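Local structure of alpha-1,2-mannosidase (Bacteroides thetaiotaomicron, 2WW2) at residues A681-I686 with S715-P720; K688-G693 with E711-M716; R163-A168 with F184-S189. The protein hydrolyses alpha-mannosidic linkages with inversion at the anomeric carbon, as a calcium-dependent glycoside hydrolase of family GH92. All coordinates share one frame; numbering follows the deposited sequence.

Contact 1 of 3, residues A681-I686 with S715-P720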
ATOM      1  N   ALA A 681      24.632   7.439  18.784  1.00 14.52           N
ATOM      2  CA  ALA A 681      23.435   7.093  18.021  1.00 15.61           C
ATOM      3  C   ALA A 681      22.160   7.735  18.590  1.00 16.09           C
ATOM      4  O   ALA A 681      21.252   8.113  17.831  1.00 17.46           O
ATOM      5  CB  ALA A 681      23.283   5.574  17.932  1.00 16.15           C
ATOM      6  N   ASP A 682      22.080   7.880  19.913  1.00 15.63           N
ATOM      7  CA  ASP A 682      20.873   8.460  20.506  1.00 15.56           C
ATOM      8  C   ASP A 682      21.048   9.926  20.894  1.00 14.92           C
ATOM      9  O   ASP A 682      20.249  10.480  21.650  1.00 15.07           O
ATOM     10  CB  ASP A 682      20.380   7.621  21.694  1.00 16.36           C
ATOM     11  CG  ASP A 682      21.345   7.648  22.868  1.00 19.28           C
ATOM     12  OD1 ASP A 682      22.557   7.880  22.649  1.00 21.63           O
ATOM     13  OD2 ASP A 682      20.889   7.428  24.011  1.00 23.58           O
ATOM     14  N   ARG A 683      22.099  10.553  20.370  1.00 13.48           N
ATOM     15  CA  ARG A 683      22.348  11.960  20.616  1.00 12.45           C
ATOM     16  C   ARG A 683      22.491  12.717  19.288  1.00 11.97           C
ATOM     17  O   ARG A 683      23.552  13.256  18.975  1.00 12.54           O
ATOM     18  CB  ARG A 683      23.583  12.140  21.504  1.00 12.44           C
ATOM     19  CG  ARG A 683      23.396  11.584  22.928  1.00 14.34           C
ATOM     20  CD  ARG A 683      24.731  11.378  23.667  1.00 17.48           C
ATOM     21  NE  ARG A 683      25.218  12.626  24.241  1.00 18.96           N
ATOM     22  CZ  ARG A 683      24.774  13.150  25.384  1.00 20.63           C
ATOM     23  NH1 ARG A 683      23.832  12.524  26.079  1.00 21.32           N
ATOM     24  NH2 ARG A 683      25.267  14.303  25.832  1.00 18.67           N
ATOM     25  N   PRO A 684      21.407  12.760  18.495  1.00 11.20           N
ATOM     26  CA  PRO A 684      21.458  13.412  17.185  1.00 10.71           C
ATOM     27  C   PRO A 684      21.335  14.938  17.239  1.00 10.44           C
ATOM     28  O   PRO A 684      21.593  15.611  16.241  1.00 10.87           O
ATOM     29  CB  PRO A 684      20.231  12.823  16.474  1.00 10.51           C
ATOM     30  CG  PRO A 684      19.228  12.656  17.604  1.00 11.30           C
ATOM     31  CD  PRO A 684      20.069  12.215  18.794  1.00 11.06           C
ATOM     32  N   TYR A 685      20.934  15.480  18.381  1.00  9.93           N
ATOM     33  CA  TYR A 685      20.557  16.898  18.464  1.00 10.47           C
ATOM     34  C   TYR A 685      21.735  17.811  18.795  1.00 10.20           C
ATOM     35  O   TYR A 685      22.581  17.466  19.615  1.00 11.18           O
ATOM     36  CB  TYR A 685      19.462  17.100  19.531  1.00 10.15           C
ATOM     37  CG  TYR A 685      18.190  16.343  19.230  1.00 11.08           C
ATOM     38  CD1 TYR A 685      17.377  16.720  18.158  1.00 11.73           C
ATOM     39  CD2 TYR A 685      17.806  15.247  20.002  1.00 10.10           C
ATOM     40  CE1 TYR A 685      16.217  16.025  17.859  1.00 10.94           C
ATOM     41  CE2 TYR A 685      16.649  14.547  19.712  1.00 11.68           C
ATOM     42  CZ  TYR A 685      15.852  14.944  18.644  1.00 11.72           C
ATOM     43  OH  TYR A 685      14.684  14.263  18.350  1.00 11.47           O
ATOM     44  N   ILE A 686      21.761  18.992  18.187  1.00  9.98           N
ATOM     45  CA  ILE A 686      22.749  20.003  18.560  1.00  9.90           C
ATOM     46  C   ILE A 686      22.180  20.862  19.699  1.00 10.22           C
ATOM     47  O   ILE A 686      21.205  21.595  19.514  1.00 10.25           O
ATOM     48  CB  ILE A 686      23.148  20.891  17.349  1.00  9.35           C
ATOM     49  CG1 ILE A 686      23.795  20.050  16.235  1.00  9.57           C
ATOM     50  CG2 ILE A 686      24.065  22.049  17.775  1.00  8.68           C
ATOM     51  CD1 ILE A 686      23.905  20.803  14.918  1.00  7.36           C
ATOM     52  N   SER A 715      27.947  20.578  20.835  1.00 13.25           N
ATOM     53  CA  SER A 715      27.576  19.835  22.037  1.00 13.53           C
ATOM     54  C   SER A 715      26.319  19.048  21.700  1.00 13.56           C
ATOM     55  O   SER A 715      25.250  19.645  21.503  1.00 14.07           O
ATOM     56  CB  SER A 715      27.278  20.794  23.190  1.00 13.38           C
ATOM     57  OG  SER A 715      28.415  21.578  23.498  1.00 13.36           O
ATOM     58  N   MET A 716      26.446  17.728  21.606  1.00 12.81           N
ATOM     59  CA  MET A 716      25.342  16.879  21.160  1.00 13.10           C
ATOM     60  C   MET A 716      24.517  16.434  22.364  1.00 13.33           C
ATOM     61  O   MET A 716      25.055  16.293  23.454  1.00 14.01           O
ATOM     62  CB  MET A 716      25.856  15.648  20.400  1.00 12.58           C
ATOM     63  CG  MET A 716      26.840  15.961  19.271  1.00 12.85           C
ATOM     64  SD  MET A 716      26.170  17.065  18.022  1.00 13.00           S
ATOM     65  CE  MET A 716      24.823  16.075  17.337  1.00 11.01           C
ATOM     66  N   ASP A 717      23.218  16.224  22.159  1.00 13.01           N
ATOM     67  CA  ASP A 717      22.305  15.896  23.248  1.00 12.65           C
ATOM     68  C   ASP A 717      21.270  14.888  22.758  1.00 12.20           C
ATOM     69  O   ASP A 717      21.044  14.768  21.555  1.00 11.24           O
ATOM     70  CB  ASP A 717      21.614  17.172  23.738  1.00 12.79           C
ATOM     71  CG  ASP A 717      21.108  17.057  25.168  1.00 14.56           C
ATOM     72  OD1 ASP A 717      21.188  15.955  25.758  1.00 14.23           O
ATOM     73  OD2 ASP A 717      20.623  18.078  25.702  1.00 16.41           O
ATOM     74  N   SER A 718      20.639  14.179  23.695  1.00 11.31           N
ATOM     75  CA  SER A 718      19.567  13.239  23.374  1.00 11.31           C
ATOM     76  C   SER A 718      18.186  13.888  23.308  1.00 11.38           C
ATOM     77  O   SER A 718      17.214  13.237  22.915  1.00 11.79           O
ATOM     78  CB  SER A 718      19.534  12.109  24.410  1.00 10.81           C
ATOM     79  OG  SER A 718      19.399  12.686  25.685  1.00 11.49           O
ATOM     80  N   VAL A 719      18.077  15.150  23.713  1.00 11.35           N
ATOM     81  CA  VAL A 719      16.822  15.876  23.537  1.00 11.95           C
ATOM     82  C   VAL A 719      17.093  17.148  22.741  1.00 11.95           C
ATOM     83  O   VAL A 719      18.197  17.672  22.767  1.00 11.46           O
ATOM     84  CB  VAL A 719      16.151  16.236  24.876  1.00 12.02           C
ATOM     85  CG1 VAL A 719      15.992  14.977  25.759  1.00 13.44           C
ATOM     86  CG2 VAL A 719      16.938  17.325  25.609  1.00 12.38           C
ATOM     87  N   PRO A 720      16.094  17.614  21.990  1.00 12.38           N
ATOM     88  CA  PRO A 720      16.286  18.775  21.120  1.00 12.67           C
ATOM     89  C   PRO A 720      16.350  20.042  21.939  1.00 13.23           C
ATOM     90  O   PRO A 720      15.754  20.100  23.025  1.00 13.69           O
ATOM     91  CB  PRO A 720      15.026  18.786  20.259  1.00 12.41           C
ATOM     92  CG  PRO A 720      14.002  18.022  21.076  1.00 14.07           C
ATOM     93  CD  PRO A 720      14.797  16.955  21.778  1.00 12.36           C
TER
HETATM   94  O   HOH W   1      17.598  10.546  21.803  1.00 16.78           O
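Tyr685 and Asp717 form an antiparallel hydrogen-bonded pair, Asp717 N reaching Tyr685 O at 2.9 Å and Tyr685 N answering with a longer bond to Asp717 O (3.3 Å), after which Ile686 and Met716 follow as a non-hydrogen-bonded pair. The tyrosine ring lies between two prolines. The CG of Pro684 sits toward the rim of one face, and Pro720 covers the other, its CD 3.8 Å from the ring centroid in a CH-pi contact; a flat aromatic suits a place walled by two rigid pyrrolidine rings. Here strand 685-691 begins out of one loop and its neighbour 710-717 ends in another, within a mixed sheet of the catalytic region. On the face of Ile686 and Met716, the methionine bends at chi2 (-58°) and chi3, folding back so that its CE meets Pro684 O at 3.4 Å; a flexible thioether can follow such a curve. Arg683, bent at chi3 (81°), lays its guanidinium over Asp717 CA, while its NE is bonded to the carbonyl of Asp678. Asp717 OD1 accepts Ser718 N at 2.8 Å from above the carboxylate plane, where the strand ends. Beyond the last pair, a water donates to both Asp682 O and Ser718 O.

Contact 2 of 3, residues K688-G693 with E711-M716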
ATOM      1  N   LYS A 688      24.222  23.013  21.659  1.00 13.04           N
ATOM      2  CA  LYS A 688      24.951  24.273  21.607  1.00 13.63           C
ATOM      3  C   LYS A 688      26.052  24.168  20.557  1.00 13.34           C
ATOM      4  O   LYS A 688      26.567  23.072  20.298  1.00 13.30           O
ATOM      5  CB  LYS A 688      25.566  24.539  22.989  1.00 13.75           C
ATOM      6  CG  LYS A 688      26.231  25.889  23.139  1.00 16.60           C
ATOM      7  CD  LYS A 688      26.879  26.023  24.531  1.00 18.88           C
ATOM      8  CE  LYS A 688      27.679  27.323  24.618  1.00 23.36           C
ATOM      9  NZ  LYS A 688      28.791  27.268  25.623  1.00 24.78           N
ATOM     10  N   ALA A 689      26.423  25.293  19.952  1.00 12.65           N
ATOM     11  CA  ALA A 689      27.561  25.299  19.026  1.00 12.79           C
ATOM     12  C   ALA A 689      28.464  26.529  19.213  1.00 12.91           C
ATOM     13  O   ALA A 689      27.989  27.630  19.497  1.00 12.53           O
ATOM     14  CB  ALA A 689      27.077  25.209  17.581  1.00 12.54           C
ATOM     15  N   LEU A 690      29.769  26.312  19.093  1.00 13.10           N
ATOM     16  CA  LEU A 690      30.737  27.387  18.955  1.00 13.16           C
ATOM     17  C   LEU A 690      31.373  27.311  17.566  1.00 12.98           C
ATOM     18  O   LEU A 690      31.800  26.233  17.123  1.00 13.34           O
ATOM     19  CB  LEU A 690      31.822  27.280  20.032  1.00 13.58           C
ATOM     20  CG  LEU A 690      31.409  27.232  21.504  1.00 14.03           C
ATOM     21  CD1 LEU A 690      32.631  27.001  22.378  1.00 16.38           C
ATOM     22  CD2 LEU A 690      30.698  28.525  21.918  1.00 15.75           C
ATOM     23  N   LEU A 691      31.413  28.436  16.863  1.00 12.08           N
ATOM     24  CA  LEU A 691      32.181  28.527  15.633  1.00 11.99           C
ATOM     25  C   LEU A 691      33.410  29.371  15.926  1.00 12.06           C
ATOM     26  O   LEU A 691      33.287  30.550  16.286  1.00 12.07           O
ATOM     27  CB  LEU A 691      31.362  29.151  14.504  1.00 11.99           C
ATOM     28  CG  LEU A 691      32.093  29.381  13.181  1.00 12.92           C
ATOM     29  CD1 LEU A 691      32.633  28.055  12.569  1.00  9.96           C
ATOM     30  CD2 LEU A 691      31.168  30.081  12.184  1.00 12.50           C
ATOM     31  N   ASN A 692      34.587  28.761  15.824  1.00 11.85           N
ATOM     32  CA  ASN A 692      35.820  29.445  16.169  1.00 12.30           C
ATOM     33  C   ASN A 692      35.712  30.114  17.543  1.00 13.05           C
ATOM     34  O   ASN A 692      36.204  31.225  17.761  1.00 12.69           O
ATOM     35  CB  ASN A 692      36.188  30.440  15.067  1.00 12.13           C
ATOM     36  CG  ASN A 692      36.308  29.765  13.701  1.00 12.04           C
ATOM     37  OD1 ASN A 692      35.693  30.190  12.722  1.00 12.56           O
ATOM     38  ND2 ASN A 692      37.079  28.691  13.642  1.00  7.97           N
ATOM     39  N   GLY A 693      35.080  29.405  18.479  1.00 13.43           N
ATOM     40  CA  GLY A 693      35.058  29.818  19.876  1.00 13.68           C
ATOM     41  C   GLY A 693      33.956  30.799  20.231  1.00 14.49           C
ATOM     42  O   GLY A 693      33.845  31.210  21.378  1.00 13.92           O
ATOM     43  N   GLU A 711      36.965  25.774  13.256  1.00 13.29           N
ATOM     44  CA  GLU A 711      36.306  24.681  13.965  1.00 14.03           C
ATOM     45  C   GLU A 711      34.870  25.000  14.327  1.00 13.69           C
ATOM     46  O   GLU A 711      34.578  26.067  14.886  1.00 13.55           O
ATOM     47  CB  GLU A 711      37.079  24.302  15.237  1.00 14.19           C
ATOM     48  CG  GLU A 711      36.422  23.157  16.017  1.00 16.75           C
ATOM     49  CD  GLU A 711      37.332  22.558  17.088  1.00 23.37           C
ATOM     50  OE1 GLU A 711      38.551  22.825  17.056  1.00 26.49           O
ATOM     51  OE2 GLU A 711      36.830  21.818  17.964  1.00 24.72           O
ATOM     52  N   LEU A 712      33.979  24.067  13.998  1.00 13.24           N
ATOM     53  CA  LEU A 712      32.620  24.077  14.508  1.00 12.55           C
ATOM     54  C   LEU A 712      32.540  23.034  15.616  1.00 12.98           C
ATOM     55  O   LEU A 712      32.642  21.830  15.350  1.00 12.41           O
ATOM     56  CB  LEU A 712      31.641  23.726  13.391  1.00 12.25           C
ATOM     57  CG  LEU A 712      30.166  23.772  13.768  1.00 11.95           C
ATOM     58  CD1 LEU A 712      29.730  25.195  14.233  1.00 10.74           C
ATOM     59  CD2 LEU A 712      29.300  23.245  12.599  1.00 11.98           C
ATOM     60  N   ASN A 713      32.374  23.498  16.852  1.00 13.09           N
ATOM     61  CA  ASN A 713      32.375  22.640  18.046  1.00 13.88           C
ATOM     62  C   ASN A 713      30.949  22.431  18.539  1.00 14.17           C
ATOM     63  O   ASN A 713      30.340  23.354  19.089  1.00 14.23           O
ATOM     64  CB  ASN A 713      33.243  23.285  19.141  1.00 13.81           C
ATOM     65  CG  ASN A 713      33.257  22.499  20.457  1.00 16.10           C
ATOM     66  OD1 ASN A 713      32.599  21.483  20.615  1.00 17.14           O
ATOM     67  ND2 ASN A 713      34.028  22.990  21.412  1.00 19.44           N
ATOM     68  N   LEU A 714      30.420  21.218  18.349  1.00 13.76           N
ATOM     69  CA  LEU A 714      29.034  20.943  18.686  1.00 13.45           C
ATOM     70  C   LEU A 714      28.908  20.170  20.001  1.00 13.81           C
ATOM     71  O   LEU A 714      29.664  19.227  20.241  1.00 13.64           O
ATOM     72  CB  LEU A 714      28.371  20.144  17.564  1.00 13.45           C
ATOM     73  CG  LEU A 714      28.485  20.717  16.159  1.00 13.13           C
ATOM     74  CD1 LEU A 714      27.897  19.736  15.133  1.00 13.92           C
ATOM     75  CD2 LEU A 714      27.763  22.050  16.101  1.00 11.28           C
ATOM     76  N   SER A 715      27.947  20.578  20.835  1.00 13.25           N
ATOM     77  CA  SER A 715      27.576  19.835  22.037  1.00 13.53           C
ATOM     78  C   SER A 715      26.319  19.048  21.700  1.00 13.56           C
ATOM     79  O   SER A 715      25.250  19.645  21.503  1.00 14.07           O
ATOM     80  CB  SER A 715      27.278  20.794  23.190  1.00 13.38           C
ATOM     81  OG  SER A 715      28.415  21.578  23.498  1.00 13.36           O
ATOM     82  N   MET A 716      26.446  17.728  21.606  1.00 12.81           N
ATOM     83  CA  MET A 716      25.342  16.879  21.160  1.00 13.10           C
ATOM     84  C   MET A 716      24.517  16.434  22.364  1.00 13.33           C
ATOM     85  O   MET A 716      25.055  16.293  23.454  1.00 14.01           O
ATOM     86  CB  MET A 716      25.856  15.648  20.400  1.00 12.58           C
ATOM     87  CG  MET A 716      26.840  15.961  19.271  1.00 12.85           C
ATOM     88  SD  MET A 716      26.170  17.065  18.022  1.00 13.00           S
ATOM     89  CE  MET A 716      24.823  16.075  17.337  1.00 11.01           C
TER
HETATM   90  O   HOH W   2      29.558  23.542  21.791  1.00 16.12           O
HETATM   91  O   HOH W   3      34.879  26.457  18.094  1.00 17.20           O
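Lys688 and Ser715 begin a regular antiparallel pairing in which Ser715 N gives an almost straight bond to Lys688 O (2.9 Å, 178°). Two steps on, Leu690 and Asn713 bond each other twice, each N-H giving to the other's carbonyl, with Asn713 N 2.8 Å from Leu690 O, and Asn692 N closes the run on Glu711 O. The side chain of Ser715 shows how the face of Lys688, Leu690, Asn713 and Ser715, largely polar, is used. Its CB rests 3.7 Å from Lys688 O and also touches the lysine CB. With OG turned anti to the carbonyl carbon (chi1 -60°), the hydroxyl approaches Lys688 CB and meets a water at 2.8 Å that also donates to Asn713 O, so a small hydroxyl serves as one post of a solvent bridge. Lys688 itself runs out extended on this exposed face of the sheet, where its charge can stay in solvent. The other face is apolar. Ala689 CB meets Leu714 CD2 at 3.6 Å, and Leu712 CD1 comes to 4.3 Å from the same Ala689 CB; a methyl is enough between two leucine branches. Leu691 swings CD1 to within 3.6 Å of Glu711 O. Asn692 and Gly693 then take the left-handed backbone angles of a type I' turn, for which Asn-Gly is a classic pair, and a second water links Gly693 N to Glu711 O. This turn leads into strand 694-695 at the sheet's outer edge, whereas strand 710-717 is flanked by the parallel strand 671-675, to which Leu712 and Leu714 are bonded through their backbones. Phe672 of that strand and Phe696, beyond strand 694-695, press on Leu691 and Leu712, and Glu711 reaches the hydroxyl of Ser675.

Contact 3 of 3, residues R163-A168 with F184-S189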
ATOM      1  N   ARG A 163      55.711 -10.005 -28.237  1.00 11.35           N
ATOM      2  CA  ARG A 163      54.808 -10.208 -27.101  1.00 10.03           C
ATOM      3  C   ARG A 163      53.818  -9.052 -26.968  1.00  8.93           C
ATOM      4  O   ARG A 163      53.406  -8.719 -25.856  1.00  7.32           O
ATOM      5  CB  ARG A 163      55.603 -10.362 -25.802  1.00  9.94           C
ATOM      6  CG  ARG A 163      56.530 -11.594 -25.782  1.00 12.23           C
ATOM      7  CD  ARG A 163      57.416 -11.575 -24.541  1.00 15.80           C
ATOM      8  NE  ARG A 163      58.479 -10.590 -24.689  1.00 21.53           N
ATOM      9  CZ  ARG A 163      58.680  -9.539 -23.891  1.00 23.51           C
ATOM     10  NH1 ARG A 163      57.897  -9.318 -22.831  1.00 21.84           N
ATOM     11  NH2 ARG A 163      59.702  -8.720 -24.143  1.00 23.02           N
ATOM     12  N   LEU A 164      53.443  -8.449 -28.104  1.00  8.47           N
ATOM     13  CA  LEU A 164      52.547  -7.301 -28.105  1.00  8.77           C
ATOM     14  C   LEU A 164      51.223  -7.616 -28.774  1.00  8.75           C
ATOM     15  O   LEU A 164      51.179  -8.387 -29.738  1.00  7.98           O
ATOM     16  CB  LEU A 164      53.169  -6.111 -28.863  1.00  9.29           C
ATOM     17  CG  LEU A 164      54.401  -5.425 -28.273  1.00 11.41           C
ATOM     18  CD1 LEU A 164      54.883  -4.269 -29.188  1.00 11.01           C
ATOM     19  CD2 LEU A 164      54.106  -4.931 -26.852  1.00 11.85           C
ATOM     20  N   VAL A 165      50.150  -7.000 -28.282  1.00  8.30           N
ATOM     21  CA  VAL A 165      48.879  -6.996 -29.009  1.00  8.66           C
ATOM     22  C   VAL A 165      48.387  -5.562 -29.086  1.00  8.74           C
ATOM     23  O   VAL A 165      48.423  -4.847 -28.096  1.00  8.81           O
ATOM     24  CB  VAL A 165      47.800  -7.877 -28.333  1.00  8.36           C
ATOM     25  CG1 VAL A 165      46.424  -7.615 -28.957  1.00  9.18           C
ATOM     26  CG2 VAL A 165      48.159  -9.360 -28.465  1.00  9.59           C
ATOM     27  N   LYS A 166      47.949  -5.128 -30.261  1.00  9.36           N
ATOM     28  CA  LYS A 166      47.385  -3.790 -30.393  1.00  9.31           C
ATOM     29  C   LYS A 166      46.023  -3.918 -31.054  1.00  9.26           C
ATOM     30  O   LYS A 166      45.744  -4.930 -31.695  1.00  9.32           O
ATOM     31  CB  LYS A 166      48.305  -2.910 -31.246  1.00  9.75           C
ATOM     32  CG  LYS A 166      49.690  -2.716 -30.611  1.00 12.29           C
ATOM     33  CD  LYS A 166      50.602  -1.829 -31.465  1.00 16.16           C
ATOM     34  CE  LYS A 166      51.964  -1.687 -30.792  1.00 19.22           C
ATOM     35  NZ  LYS A 166      52.961  -1.081 -31.714  1.00 21.04           N
ATOM     36  N   GLY A 167      45.170  -2.905 -30.925  1.00  8.65           N
ATOM     37  CA  GLY A 167      43.867  -2.993 -31.580  1.00  7.94           C
ATOM     38  C   GLY A 167      43.062  -1.719 -31.482  1.00  7.83           C
ATOM     39  O   GLY A 167      43.508  -0.720 -30.891  1.00  7.20           O
ATOM     40  N   ALA A 168      41.873  -1.745 -32.062  1.00  7.27           N
ATOM     41  CA  ALA A 168      40.989  -0.606 -31.946  1.00  8.40           C
ATOM     42  C   ALA A 168      39.610  -1.128 -31.641  1.00  8.54           C
ATOM     43  O   ALA A 168      39.158  -2.106 -32.248  1.00  8.80           O
ATOM     44  CB  ALA A 168      40.982   0.210 -33.238  1.00  8.27           C
ATOM     45  N   PHE A 184      44.143   0.593 -28.321  1.00  9.03           N
ATOM     46  CA  PHE A 184      44.730  -0.048 -27.149  1.00  9.16           C
ATOM     47  C   PHE A 184      46.000  -0.831 -27.491  1.00  9.80           C
ATOM     48  O   PHE A 184      46.252  -1.170 -28.653  1.00  8.74           O
ATOM     49  CB  PHE A 184      43.702  -0.935 -26.433  1.00  8.71           C
ATOM     50  CG  PHE A 184      43.183  -2.083 -27.272  1.00  9.43           C
ATOM     51  CD1 PHE A 184      43.898  -3.279 -27.365  1.00 11.30           C
ATOM     52  CD2 PHE A 184      41.972  -1.981 -27.940  1.00 10.86           C
ATOM     53  CE1 PHE A 184      43.410  -4.345 -28.130  1.00 11.69           C
ATOM     54  CE2 PHE A 184      41.472  -3.037 -28.717  1.00  9.57           C
ATOM     55  CZ  PHE A 184      42.187  -4.221 -28.813  1.00  9.03           C
ATOM     56  N   MET A 185      46.823  -1.077 -26.473  1.00 10.30           N
ATOM     57  CA  MET A 185      47.992  -1.930 -26.651  1.00 11.37           C
ATOM     58  C   MET A 185      48.284  -2.640 -25.356  1.00 11.10           C
ATOM     59  O   MET A 185      47.969  -2.141 -24.261  1.00 10.56           O
ATOM     60  CB  MET A 185      49.237  -1.159 -27.128  1.00 12.29           C
ATOM     61  CG  MET A 185      49.890  -0.250 -26.106  1.00 14.93           C
ATOM     62  SD  MET A 185      51.596   0.236 -26.543  1.00 19.25           S
ATOM     63  CE  MET A 185      52.548  -1.219 -26.153  1.00 20.50           C
ATOM     64  N   MET A 186      48.889  -3.809 -25.485  1.00 10.49           N
ATOM     65  CA  MET A 186      49.250  -4.574 -24.308  1.00 10.47           C
ATOM     66  C   MET A 186      50.507  -5.393 -24.550  1.00 10.13           C
ATOM     67  O   MET A 186      50.869  -5.701 -25.689  1.00  9.88           O
ATOM     68  CB  MET A 186      48.093  -5.469 -23.878  1.00 10.54           C
ATOM     69  CG  MET A 186      47.765  -6.556 -24.841  1.00 11.35           C
ATOM     70  SD  MET A 186      46.275  -7.445 -24.343  1.00 16.84           S
ATOM     71  CE  MET A 186      45.040  -6.295 -24.931  1.00 12.08           C
ATOM     72  N   GLU A 187      51.179  -5.729 -23.466  1.00  9.35           N
ATOM     73  CA  GLU A 187      52.424  -6.445 -23.569  1.00  9.50           C
ATOM     74  C   GLU A 187      52.364  -7.588 -22.579  1.00  9.55           C
ATOM     75  O   GLU A 187      51.790  -7.423 -21.508  1.00  8.87           O
ATOM     76  CB  GLU A 187      53.566  -5.499 -23.214  1.00 10.36           C
ATOM     77  CG  GLU A 187      54.940  -6.154 -23.262  1.00 11.52           C
ATOM     78  CD  GLU A 187      56.012  -5.269 -22.668  1.00 14.92           C
ATOM     79  OE1 GLU A 187      55.854  -4.805 -21.521  1.00 17.33           O
ATOM     80  OE2 GLU A 187      57.012  -5.032 -23.351  1.00 16.89           O
ATOM     81  N   PHE A 188      52.920  -8.745 -22.953  1.00  8.75           N
ATOM     82  CA  PHE A 188      52.932  -9.922 -22.089  1.00  8.88           C
ATOM     83  C   PHE A 188      54.373 -10.204 -21.671  1.00  8.90           C
ATOM     84  O   PHE A 188      55.318 -10.017 -22.460  1.00  8.39           O
ATOM     85  CB  PHE A 188      52.319 -11.134 -22.817  1.00  8.77           C
ATOM     86  CG  PHE A 188      50.871 -10.924 -23.220  1.00 10.06           C
ATOM     87  CD1 PHE A 188      49.841 -11.375 -22.411  1.00  9.11           C
ATOM     88  CD2 PHE A 188      50.548 -10.234 -24.374  1.00 10.97           C
ATOM     89  CE1 PHE A 188      48.506 -11.166 -22.761  1.00  9.12           C
ATOM     90  CE2 PHE A 188      49.213 -10.017 -24.733  1.00 11.87           C
ATOM     91  CZ  PHE A 188      48.195 -10.489 -23.930  1.00 11.07           C
ATOM     92  N   SER A 189      54.548 -10.668 -20.442  1.00  9.02           N
ATOM     93  CA  SER A 189      55.885 -10.860 -19.908  1.00  9.09           C
ATOM     94  C   SER A 189      56.574 -12.110 -20.454  1.00  9.67           C
ATOM     95  O   SER A 189      57.800 -12.208 -20.426  1.00  9.35           O
ATOM     96  CB  SER A 189      55.820 -10.931 -18.376  1.00  9.49           C
ATOM     97  OG  SER A 189      54.983 -12.005 -17.967  1.00  9.88           O
TER
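With chi1 at 62°, Phe184 holds its ring between its own backbone N and carbonyl carbon, and this swings the ring across to Gly167, whose CA lies 3.7 Å from the ring centroid in a CH-pi contact. Glycine suits this place, since a CB there would run into Phe184 CZ. At the other end, Arg163 bends at chi3 (-75°) and brings NH1 back to Phe188 O (2.7 Å), while Arg163 O receives Phe188 N at 2.9 Å. Arg163 has a positive phi, and with Leu164 it faces Glu159 in a G1 beta bulge, so the strand begins at a bulge in its pairing with 154-159. Between these ends, Val165 with Met186 and Gly167 with Phe184 are hydrogen-bonded pairs of two bonds each, within an antiparallel sheet of the N-terminal domain where strands 154-159 and 229-236 flank them. Val165 CB packs on Met186 CG at 3.7 Å, and Val165 CG2 meets the edge of the Phe188 ring at CE2 (3.9 Å); a branched chain beside a flexible one fills this buried face. On the other face, the side chains of Leu164 and Glu187 cross, CD2 coming 3.7 Å from Glu187 CB, and Lys166 lies alongside Met185. A leucine in place of Arg163 would probably leave Phe188 O without its side-chain donor and remove one of the positive charges near Glu187. Glu187 OE2 is 4.4 Å from Arg163 NH1 and well out of the guanidinium plane, so their attraction is probably undirected; the carboxylate's salt bridge is to Arg232, while the arginine gives its N-H to a backbone carbonyl.

How the contacts relate
Contacts 1 and 2 are successive lengths of one strand pair, 685-691 with 710-717; they share Ser715 and Met716 and touch where Ile686 CG2 packs on Leu714 CD2 (4.1 Å). Contact 3 lies in the N-terminal domain, its centre about 59 Å from that of contact 1, on the opposite side of the chain's centre. All three are partly buried, contact 3 having the most buried residues. Contact 1 is the end of the pairing, with one two-bond pair, then proline-aromatic packing and a bridging water; contact 2 is regular backbone bonding with one largely polar, solvent-facing side and one apolar side; contact 3 adds aromatic cover of a glycine and an arginine reaching a carbonyl.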